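Local coordinates for protein diphosphomevalonate decarboxylase, putative (Trypanosoma brucei, PDB 2HKE) that probably catalyses the ATP-dependent decarboxylation of (R)-5-diphosphomevalonate to isopentenyl diphosphate, a step of the mevalonate pathway that supplies isoprenoid and sterol synthesis, at residues 285-289 / 300-306; 279-283 / 309-313; 184-190 / 356-362. The protein carries 1 engineered substitution. All blocks are in the same frame, centred on the assembly; numbering follows the deposited sequence.

Interaction 1: 285-289 / 300-306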
loop_
_atom_site.group_PDB
_atom_site.type_symbol
_atom_site.label_atom_id
_atom_site.label_comp_id
_atom_site.label_asym_id
_atom_site.label_seq_id
_atom_site.Cartn_x
_atom_site.Cartn_y
_atom_site.Cartn_z
ATOM N N ARG A 285 21.269 8.119 -15.717
ATOM C CA ARG A 285 19.860 8.214 -15.930
ATOM C C ARG A 285 19.139 7.728 -14.682
ATOM O O ARG A 285 19.719 7.093 -13.805
ATOM C CB ARG A 285 19.409 7.379 -17.152
ATOM C CG ARG A 285 19.582 5.908 -16.959
ATOM C CD ARG A 285 19.170 5.159 -18.198
ATOM N NE ARG A 285 19.540 3.764 -18.096
ATOM C CZ ARG A 285 18.764 2.774 -17.654
ATOM N NH1 ARG A 285 17.525 2.976 -17.268
ATOM N NH2 ARG A 285 19.263 1.546 -17.596
ATOM N N THR A 286 17.871 8.057 -14.626
ATOM C CA THR A 286 16.998 7.621 -13.532
ATOM C C THR A 286 16.538 6.185 -13.837
ATOM O O THR A 286 15.540 5.961 -14.517
ATOM C CB THR A 286 15.862 8.559 -13.346
ATOM O OG1 THR A 286 16.376 9.907 -13.140
ATOM C CG2 THR A 286 15.015 8.116 -12.087
ATOM N N ALA A 287 17.347 5.237 -13.369
ATOM C CA ALA A 287 17.077 3.825 -13.547
ATOM C C ALA A 287 16.241 3.223 -12.415
ATOM O O ALA A 287 15.645 2.133 -12.550
ATOM C CB ALA A 287 18.412 3.080 -13.712
ATOM N N LEU A 288 16.233 3.892 -11.269
ATOM C CA LEU A 288 15.748 3.278 -10.014
ATOM C C LEU A 288 15.077 4.389 -9.229
ATOM O O LEU A 288 15.612 5.483 -9.161
ATOM C CB LEU A 288 16.915 2.643 -9.219
ATOM C CG LEU A 288 16.610 1.894 -7.930
ATOM C CD1 LEU A 288 15.614 0.673 -8.183
ATOM C CD2 LEU A 288 17.903 1.401 -7.243
ATOM N N ALA A 289 13.887 4.121 -8.680
ATOM C CA ALA A 289 13.176 5.070 -7.848
ATOM C C ALA A 289 12.894 4.477 -6.504
ATOM O O ALA A 289 12.669 3.260 -6.385
ATOM C CB ALA A 289 11.816 5.482 -8.494
ATOM N N LEU A 300 10.830 0.349 -4.024
ATOM C CA LEU A 300 11.660 0.708 -5.161
ATOM C C LEU A 300 10.877 0.390 -6.392
ATOM O O LEU A 300 10.179 -0.634 -6.415
ATOM C CB LEU A 300 12.932 -0.137 -5.179
ATOM C CG LEU A 300 13.858 0.104 -4.014
ATOM C CD1 LEU A 300 14.777 -1.101 -3.839
ATOM C CD2 LEU A 300 14.669 1.432 -4.206
ATOM N N PHE A 301 11.005 1.228 -7.395
ATOM C CA PHE A 301 10.441 0.936 -8.703
ATOM C C PHE A 301 11.590 0.856 -9.686
ATOM O O PHE A 301 12.522 1.685 -9.646
ATOM C CB PHE A 301 9.512 2.040 -9.146
ATOM C CG PHE A 301 8.407 2.326 -8.186
ATOM C CD1 PHE A 301 7.463 1.353 -7.877
ATOM C CD2 PHE A 301 8.306 3.553 -7.582
ATOM C CE1 PHE A 301 6.429 1.616 -6.978
ATOM C CE2 PHE A 301 7.258 3.815 -6.666
ATOM C CZ PHE A 301 6.319 2.834 -6.387
ATOM N N VAL A 302 11.508 -0.095 -10.605
ATOM C CA VAL A 302 12.584 -0.325 -11.551
ATOM C C VAL A 302 12.000 -1.102 -12.713
ATOM O O VAL A 302 11.044 -1.844 -12.525
ATOM C CB VAL A 302 13.723 -1.147 -10.871
ATOM C CG1 VAL A 302 13.231 -2.531 -10.436
ATOM C CG2 VAL A 302 14.968 -1.253 -11.783
ATOM N N LEU A 303 12.501 -0.895 -13.922
ATOM C CA LEU A 303 12.075 -1.764 -15.039
ATOM C C LEU A 303 12.734 -3.118 -14.930
ATOM O O LEU A 303 13.862 -3.220 -14.471
ATOM C CB LEU A 303 12.429 -1.128 -16.362
ATOM C CG LEU A 303 11.709 0.200 -16.642
ATOM C CD1 LEU A 303 11.990 0.739 -18.095
ATOM C CD2 LEU A 303 10.187 0.151 -16.357
ATOM N N LYS A 304 12.039 -4.161 -15.402
ATOM C CA LYS A 304 12.557 -5.534 -15.361
ATOM C C LYS A 304 13.987 -5.701 -15.866
ATOM O O LYS A 304 14.813 -6.336 -15.217
ATOM C CB LYS A 304 11.601 -6.436 -16.144
ATOM C CG LYS A 304 11.723 -7.876 -15.772
ATOM C CD LYS A 304 10.569 -8.750 -16.282
ATOM C CE LYS A 304 10.869 -10.168 -15.749
ATOM N NZ LYS A 304 10.102 -11.386 -16.322
ATOM N N GLU A 305 14.278 -5.148 -17.036
ATOM C CA GLU A 305 15.637 -5.173 -17.634
ATOM C C GLU A 305 16.732 -4.649 -16.689
ATOM O O GLU A 305 17.892 -5.110 -16.711
ATOM C CB GLU A 305 15.650 -4.427 -18.979
ATOM C CG GLU A 305 15.363 -2.950 -18.867
ATOM C CD GLU A 305 14.866 -2.314 -20.186
ATOM O OE1 GLU A 305 15.620 -2.388 -21.213
ATOM O OE2 GLU A 305 13.707 -1.791 -20.191
ATOM N N ASP A 306 16.363 -3.686 -15.842
ATOM C CA ASP A 306 17.317 -3.012 -14.990
ATOM C C ASP A 306 17.374 -3.628 -13.600
ATOM O O ASP A 306 18.238 -3.276 -12.815
ATOM C CB ASP A 306 16.927 -1.545 -14.851
ATOM C CG ASP A 306 17.212 -0.735 -16.119
ATOM O OD1 ASP A 306 18.152 -1.113 -16.853
ATOM O OD2 ASP A 306 16.509 0.276 -16.387
HETATM O O HOH W 1 14.511 1.077 -14.725
#
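Two donors grip Asp306 OD2: Arg285 NH1 at 3.0 Å and a water at 2.7 Å. Arg285 NH2 reaches the other oxygen, Asp306 OD1, also at 3.0 Å, and adds a weak bond to OD2. The salt bridge is therefore end-on and two-pronged, with both oxygens near the guanidinium plane. The two flat groups are nevertheless turned 39° apart, and the nitrogens approach from above the carboxylate plane. Arg285 CG lies between the backbone N and the carbonyl carbon (chi1 66°), and the chain then runs extended to NE; Ala287 CB sits over one guanidinium face. The same water donates to Ala287 O and accepts from Leu303 N, linking the loop before strand 288-291 to the end of strand 298-303. Further along, Ala289 and Phe301 form an antiparallel hydrogen-bonded pair, with Phe301 N to Ala289 O at 2.8 Å. Ala289 CB meets the edge of the Phe301 ring; on the other face, Leu288 CD1 packs on Val302 CB at 3.8 Å. From helix 267-283, Asn280 OD1 and ND2 hydrogen-bond Ala287 N and Leu288 O. Salt bridge and water thus join the open end of an antiparallel hairpin at the sheet's edge, and Asp306, so gripped, probably stays ionised.

Interaction 2: 279-283 / 309-313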
loop_
_atom_site.group_PDB
_atom_site.type_symbol
_atom_site.label_atom_id
_atom_site.label_comp_id
_atom_site.label_asym_id
_atom_site.label_seq_id
_atom_site.Cartn_x
_atom_site.Cartn_y
_atom_site.Cartn_z
ATOM N N TYR A 279 23.454 5.779 -7.499
ATOM C CA TYR A 279 23.356 4.815 -8.600
ATOM C C TYR A 279 22.885 5.484 -9.872
ATOM O O TYR A 279 23.465 5.305 -10.913
ATOM C CB TYR A 279 22.395 3.711 -8.213
ATOM C CG TYR A 279 22.229 2.628 -9.244
ATOM C CD1 TYR A 279 23.324 1.893 -9.677
ATOM C CD2 TYR A 279 20.986 2.333 -9.772
ATOM C CE1 TYR A 279 23.172 0.890 -10.579
ATOM C CE2 TYR A 279 20.825 1.321 -10.714
ATOM C CZ TYR A 279 21.926 0.610 -11.103
ATOM O OH TYR A 279 21.782 -0.404 -12.049
ATOM N N ASN A 280 21.828 6.261 -9.788
ATOM C CA ASN A 280 21.249 6.892 -10.950
ATOM C C ASN A 280 22.293 7.858 -11.512
ATOM O O ASN A 280 22.450 7.982 -12.728
ATOM C CB ASN A 280 19.999 7.641 -10.529
ATOM C CG ASN A 280 18.796 6.739 -10.328
ATOM O OD1 ASN A 280 18.727 5.610 -10.881
ATOM N ND2 ASN A 280 17.821 7.230 -9.541
ATOM N N ALA A 281 22.993 8.536 -10.620
ATOM C CA ALA A 281 24.066 9.478 -11.034
ATOM C C ALA A 281 25.152 8.749 -11.853
ATOM O O ALA A 281 25.553 9.228 -12.938
ATOM C CB ALA A 281 24.630 10.210 -9.805
ATOM N N LYS A 282 25.572 7.575 -11.372
ATOM C CA LYS A 282 26.602 6.763 -12.037
ATOM C C LYS A 282 26.105 6.182 -13.344
ATOM O O LYS A 282 26.835 6.096 -14.322
ATOM C CB LYS A 282 27.018 5.574 -11.190
ATOM C CG LYS A 282 28.066 5.744 -10.224
ATOM C CD LYS A 282 29.475 6.028 -10.818
ATOM C CE LYS A 282 30.429 6.040 -9.634
ATOM N NZ LYS A 282 31.496 7.086 -9.757
ATOM N N LYS A 283 24.848 5.822 -13.376
ATOM C CA LYS A 283 24.228 5.296 -14.580
ATOM C C LYS A 283 24.018 6.382 -15.600
ATOM O O LYS A 283 23.970 6.103 -16.780
ATOM C CB LYS A 283 22.888 4.676 -14.232
ATOM C CG LYS A 283 23.001 3.415 -13.422
ATOM C CD LYS A 283 23.339 2.210 -14.258
ATOM C CE LYS A 283 22.138 1.589 -14.866
ATOM N NZ LYS A 283 22.623 0.445 -15.699
ATOM N N GLU A 309 20.727 -5.739 -12.101
ATOM C CA GLU A 309 21.863 -4.885 -11.747
ATOM C C GLU A 309 21.537 -4.093 -10.517
ATOM O O GLU A 309 22.392 -3.946 -9.632
ATOM C CB GLU A 309 22.252 -3.908 -12.850
ATOM C CG GLU A 309 23.583 -3.175 -12.582
ATOM C CD GLU A 309 23.967 -2.238 -13.685
ATOM O OE1 GLU A 309 23.452 -1.084 -13.696
ATOM O OE2 GLU A 309 24.761 -2.671 -14.556
ATOM N N ALA A 310 20.325 -3.543 -10.475
ATOM C CA ALA A 310 19.908 -2.739 -9.320
ATOM C C ALA A 310 20.009 -3.538 -8.013
ATOM O O ALA A 310 20.534 -3.049 -7.015
ATOM C CB ALA A 310 18.459 -2.133 -9.571
ATOM N N VAL A 311 19.514 -4.768 -8.015
ATOM C CA VAL A 311 19.527 -5.605 -6.852
ATOM C C VAL A 311 20.974 -6.014 -6.497
ATOM O O VAL A 311 21.347 -5.977 -5.308
ATOM C CB VAL A 311 18.605 -6.803 -7.004
ATOM C CG1 VAL A 311 18.774 -7.761 -5.812
ATOM C CG2 VAL A 311 17.157 -6.349 -7.184
ATOM N N ALA A 312 21.792 -6.310 -7.508
ATOM C CA ALA A 312 23.231 -6.576 -7.283
ATOM C C ALA A 312 23.911 -5.384 -6.597
ATOM O O ALA A 312 24.727 -5.559 -5.664
ATOM C CB ALA A 312 23.969 -6.894 -8.613
ATOM N N MET A 313 23.589 -4.191 -7.072
ATOM C CA MET A 313 24.138 -2.942 -6.507
ATOM C C MET A 313 23.712 -2.816 -5.073
ATOM O O MET A 313 24.537 -2.554 -4.191
ATOM C CB MET A 313 23.675 -1.751 -7.351
ATOM C CG MET A 313 24.135 -0.412 -6.863
ATOM S SD MET A 313 23.042 0.304 -5.604
ATOM C CE MET A 313 21.420 0.493 -6.437
#
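Tyr279 reaches across from helix 267-283 to helix 307-317, and its side chain meets the second helix along nearly its whole length. Tyr279 CB starts 3.8 Å from Met313 CE. Met313 CE then lies over one ring face, 3.6 Å from Tyr279 CG, as a CH-pi contact shifted from the ring centre; Met313 SD stands obliquely farther off, a Met-aromatic contact. Met313 is bent at chi2 (-86°) and chi3 (-61°), which folds this methyl back over the tyrosine. Tyr279 CD1 touches Met313 CG at 3.7 Å, and CE2 approaches Ala310 CB. On the opposite face lies Lys283 CG, one helical turn on, so the ring is held between lysine and methionine. At the tip, Tyr279 OH donates to Glu309 OE1; the 2.4 Å length is doubtful and carries no weight. Lys283 NZ meets that same Glu309 OE1 at 2.7 Å in a salt bridge, on its syn side but 26° out of the carboxylate plane. Tyr345 adds an edge-to-face ring contact with Tyr279 from a nearby loop. Tyr279 thus packs its ring on Met313 and Ala310 while its hydroxyl and Lys283 NZ share one carboxylate oxygen, whose negative charge the lysine probably stabilises.

Interaction 3: 184-190 / 356-362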
loop_
_atom_site.group_PDB
_atom_site.type_symbol
_atom_site.label_atom_id
_atom_site.label_comp_id
_atom_site.label_asym_id
_atom_site.label_seq_id
_atom_site.Cartn_x
_atom_site.Cartn_y
_atom_site.Cartn_z
ATOM N N GLN A 184 8.471 -2.917 -12.306
ATOM C CA GLN A 184 8.535 -3.860 -11.207
ATOM C C GLN A 184 8.611 -3.095 -9.923
ATOM O O GLN A 184 9.095 -1.965 -9.923
ATOM C CB GLN A 184 9.807 -4.708 -11.295
ATOM C CG GLN A 184 9.949 -5.570 -12.552
ATOM C CD GLN A 184 8.840 -6.586 -12.734
ATOM O OE1 GLN A 184 8.644 -7.447 -11.904
ATOM N NE2 GLN A 184 8.148 -6.531 -13.881
ATOM N N VAL A 185 8.146 -3.712 -8.843
ATOM C CA VAL A 185 8.175 -3.077 -7.522
ATOM C C VAL A 185 8.992 -3.941 -6.573
ATOM O O VAL A 185 8.851 -5.184 -6.570
ATOM C CB VAL A 185 6.767 -2.966 -6.933
ATOM C CG1 VAL A 185 6.805 -2.273 -5.542
ATOM C CG2 VAL A 185 5.845 -2.221 -7.898
ATOM N N MET A 186 9.825 -3.311 -5.755
ATOM C CA MET A 186 10.465 -4.050 -4.668
ATOM C C MET A 186 10.217 -3.355 -3.373
ATOM O O MET A 186 9.813 -2.205 -3.345
ATOM C CB MET A 186 11.942 -4.260 -4.946
ATOM C CG MET A 186 12.274 -5.084 -6.197
ATOM S SD MET A 186 14.045 -5.376 -6.385
ATOM C CE MET A 186 14.705 -3.793 -6.926
ATOM N N CYS A 187 10.375 -4.078 -2.277
ATOM C CA CYS A 187 10.366 -3.455 -0.962
ATOM C C CYS A 187 11.597 -3.991 -0.194
ATOM O O CYS A 187 11.695 -5.181 0.071
ATOM C CB CYS A 187 9.107 -3.747 -0.238
ATOM S SG CYS A 187 9.021 -2.867 1.338
ATOM N N ALA A 188 12.521 -3.093 0.105
ATOM C CA ALA A 188 13.642 -3.372 0.986
ATOM C C ALA A 188 13.195 -3.043 2.417
ATOM O O ALA A 188 13.031 -1.859 2.804
ATOM C CB ALA A 188 14.874 -2.574 0.562
ATOM N N VAL A 189 12.861 -4.095 3.149
ATOM C CA VAL A 189 12.419 -3.974 4.502
ATOM C C VAL A 189 13.558 -3.645 5.448
ATOM O O VAL A 189 14.560 -4.349 5.487
ATOM C CB VAL A 189 11.609 -5.220 4.928
ATOM C CG1 VAL A 189 11.098 -5.091 6.320
ATOM C CG2 VAL A 189 10.478 -5.407 3.916
ATOM N N LEU A 190 13.362 -2.559 6.198
ATOM C CA LEU A 190 14.317 -2.036 7.147
ATOM C C LEU A 190 13.746 -2.023 8.565
ATOM O O LEU A 190 12.527 -1.990 8.759
ATOM C CB LEU A 190 14.781 -0.643 6.722
ATOM C CG LEU A 190 15.416 -0.539 5.333
ATOM C CD1 LEU A 190 15.490 0.904 4.812
ATOM C CD2 LEU A 190 16.784 -1.226 5.354
ATOM N N PHE A 356 19.135 -6.161 4.617
ATOM C CA PHE A 356 17.703 -5.871 4.767
ATOM C C PHE A 356 17.072 -6.948 5.633
ATOM O O PHE A 356 17.576 -8.098 5.719
ATOM C CB PHE A 356 16.986 -5.852 3.412
ATOM C CG PHE A 356 17.562 -4.884 2.412
ATOM C CD1 PHE A 356 17.882 -3.573 2.770
ATOM C CD2 PHE A 356 17.704 -5.264 1.076
ATOM C CE1 PHE A 356 18.396 -2.681 1.845
ATOM C CE2 PHE A 356 18.259 -4.334 0.131
ATOM C CZ PHE A 356 18.556 -3.059 0.532
ATOM N N GLU A 357 15.937 -6.621 6.233
ATOM C CA GLU A 357 15.167 -7.629 6.943
ATOM C C GLU A 357 14.630 -8.623 5.907
ATOM O O GLU A 357 14.536 -9.808 6.162
ATOM C CB GLU A 357 14.047 -6.995 7.724
ATOM C CG GLU A 357 14.477 -5.996 8.742
ATOM C CD GLU A 357 15.469 -6.616 9.732
ATOM O OE1 GLU A 357 15.021 -7.465 10.546
ATOM O OE2 GLU A 357 16.677 -6.289 9.640
ATOM N N MET A 358 14.288 -8.117 4.726
ATOM C CA MET A 358 13.872 -8.950 3.620
ATOM C C MET A 358 13.817 -8.064 2.409
ATOM O O MET A 358 13.810 -6.846 2.533
ATOM C CB MET A 358 12.491 -9.569 3.849
ATOM C CG MET A 358 11.333 -8.775 3.338
ATOM S SD MET A 358 9.796 -9.723 3.515
ATOM C CE MET A 358 9.877 -9.623 5.245
ATOM N N LEU A 359 13.795 -8.687 1.254
ATOM C CA LEU A 359 13.638 -7.982 -0.020
ATOM C C LEU A 359 12.548 -8.641 -0.832
ATOM O O LEU A 359 12.701 -9.795 -1.246
ATOM C CB LEU A 359 14.931 -8.008 -0.824
ATOM C CG LEU A 359 14.908 -7.286 -2.166
ATOM C CD1 LEU A 359 14.666 -5.790 -1.967
ATOM C CD2 LEU A 359 16.206 -7.511 -2.925
ATOM N N LEU A 360 11.459 -7.899 -1.035
ATOM C CA LEU A 360 10.261 -8.391 -1.713
ATOM C C LEU A 360 10.340 -7.929 -3.139
ATOM O O LEU A 360 10.797 -6.837 -3.357
ATOM C CB LEU A 360 9.029 -7.758 -1.077
ATOM C CG LEU A 360 7.650 -8.069 -1.616
ATOM C CD1 LEU A 360 7.361 -9.620 -1.667
ATOM C CD2 LEU A 360 6.627 -7.336 -0.786
ATOM N N GLN A 361 9.965 -8.768 -4.097
ATOM C CA GLN A 361 9.770 -8.305 -5.472
ATOM C C GLN A 361 8.388 -8.677 -5.939
ATOM O O GLN A 361 7.909 -9.754 -5.643
ATOM C CB GLN A 361 10.873 -8.824 -6.404
ATOM C CG GLN A 361 10.652 -8.575 -7.921
ATOM C CD GLN A 361 9.746 -9.592 -8.568
ATOM O OE1 GLN A 361 9.718 -10.741 -8.158
ATOM N NE2 GLN A 361 9.012 -9.178 -9.624
ATOM N N SER A 362 7.749 -7.754 -6.657
ATOM C CA SER A 362 6.435 -7.988 -7.246
ATOM C C SER A 362 6.322 -7.317 -8.596
ATOM O O SER A 362 6.882 -6.249 -8.823
ATOM C CB SER A 362 5.342 -7.469 -6.289
ATOM O OG SER A 362 4.055 -7.405 -6.873
#
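Strands 184-189 and 358-362 run antiparallel, 167° between their directions and 4.6 Å apart at closest approach of the axes. Val185-Ser362 and Cys187-Leu360 are hydrogen-bonded pairs, alternating with the non-hydrogen-bonded pairs Met186-Gln361 and Ala188-Leu359. The Val185-Ser362 bonds are nearly straight, 2.8 Å both from Val185 N to Ser362 O and from Ser362 N to Val185 O. Past the regular ladder, Glu357 N still donates to Val189 O at 2.8 Å. On the face bearing Met186 and Ala188, Ala188 CB stands squarely over the centre of the Phe356 ring, 3.6 Å from its centroid, in a CH-pi contact, while Leu190 CD2 reaches the ring edge at CD1. Leu359 CD1 lies against Ala188 CB, and Met186 CG rests 4.0 Å from Gln361 CB. With CG anti to the backbone N (chi1 171°) and a bend at chi2 (-82°), Gln361 brings NE2 into a weak, bent bond to Gln184 OE1; its OE1 is taken by Asp329 N. On the opposite face, with Val185 and Cys187, Val189 CG2 meets Met358 CG at 3.5 Å. Helix 307-317 lies on the Met186 side, touching it through Leu307 and Val311. The pair is central to the mixed sheet of the C-terminal, GHMP-kinase-like domain: strand 298-303 borders 184-189, and strand 325-327 borders 358-362 on its outer side.

Interactions 1 and 3 are two seams of one five-stranded sheet, joined where strand 298-303 pairs with strand 183-189 through Leu300 O to Met186 N and Val302 O to Gln184 N. All three contacts are largely buried. Interaction 3, nearest the chain's centre, is held by a backbone ladder and apolar side chains; interaction 1, at the sheet's edge, adds an exposed arginine and a water. Interaction 2 lies farthest out, its Lys283 and Glu309 partly exposed, and brings together two helices, each adjoining a strand of interaction 1 in sequence. Leu288 CD2 packs against Met313 CE between interactions 1 and 2, while Val311 CG2 meets Met186 SD between 2 and 3, so helix 307-317 packs on both seams of the sheet.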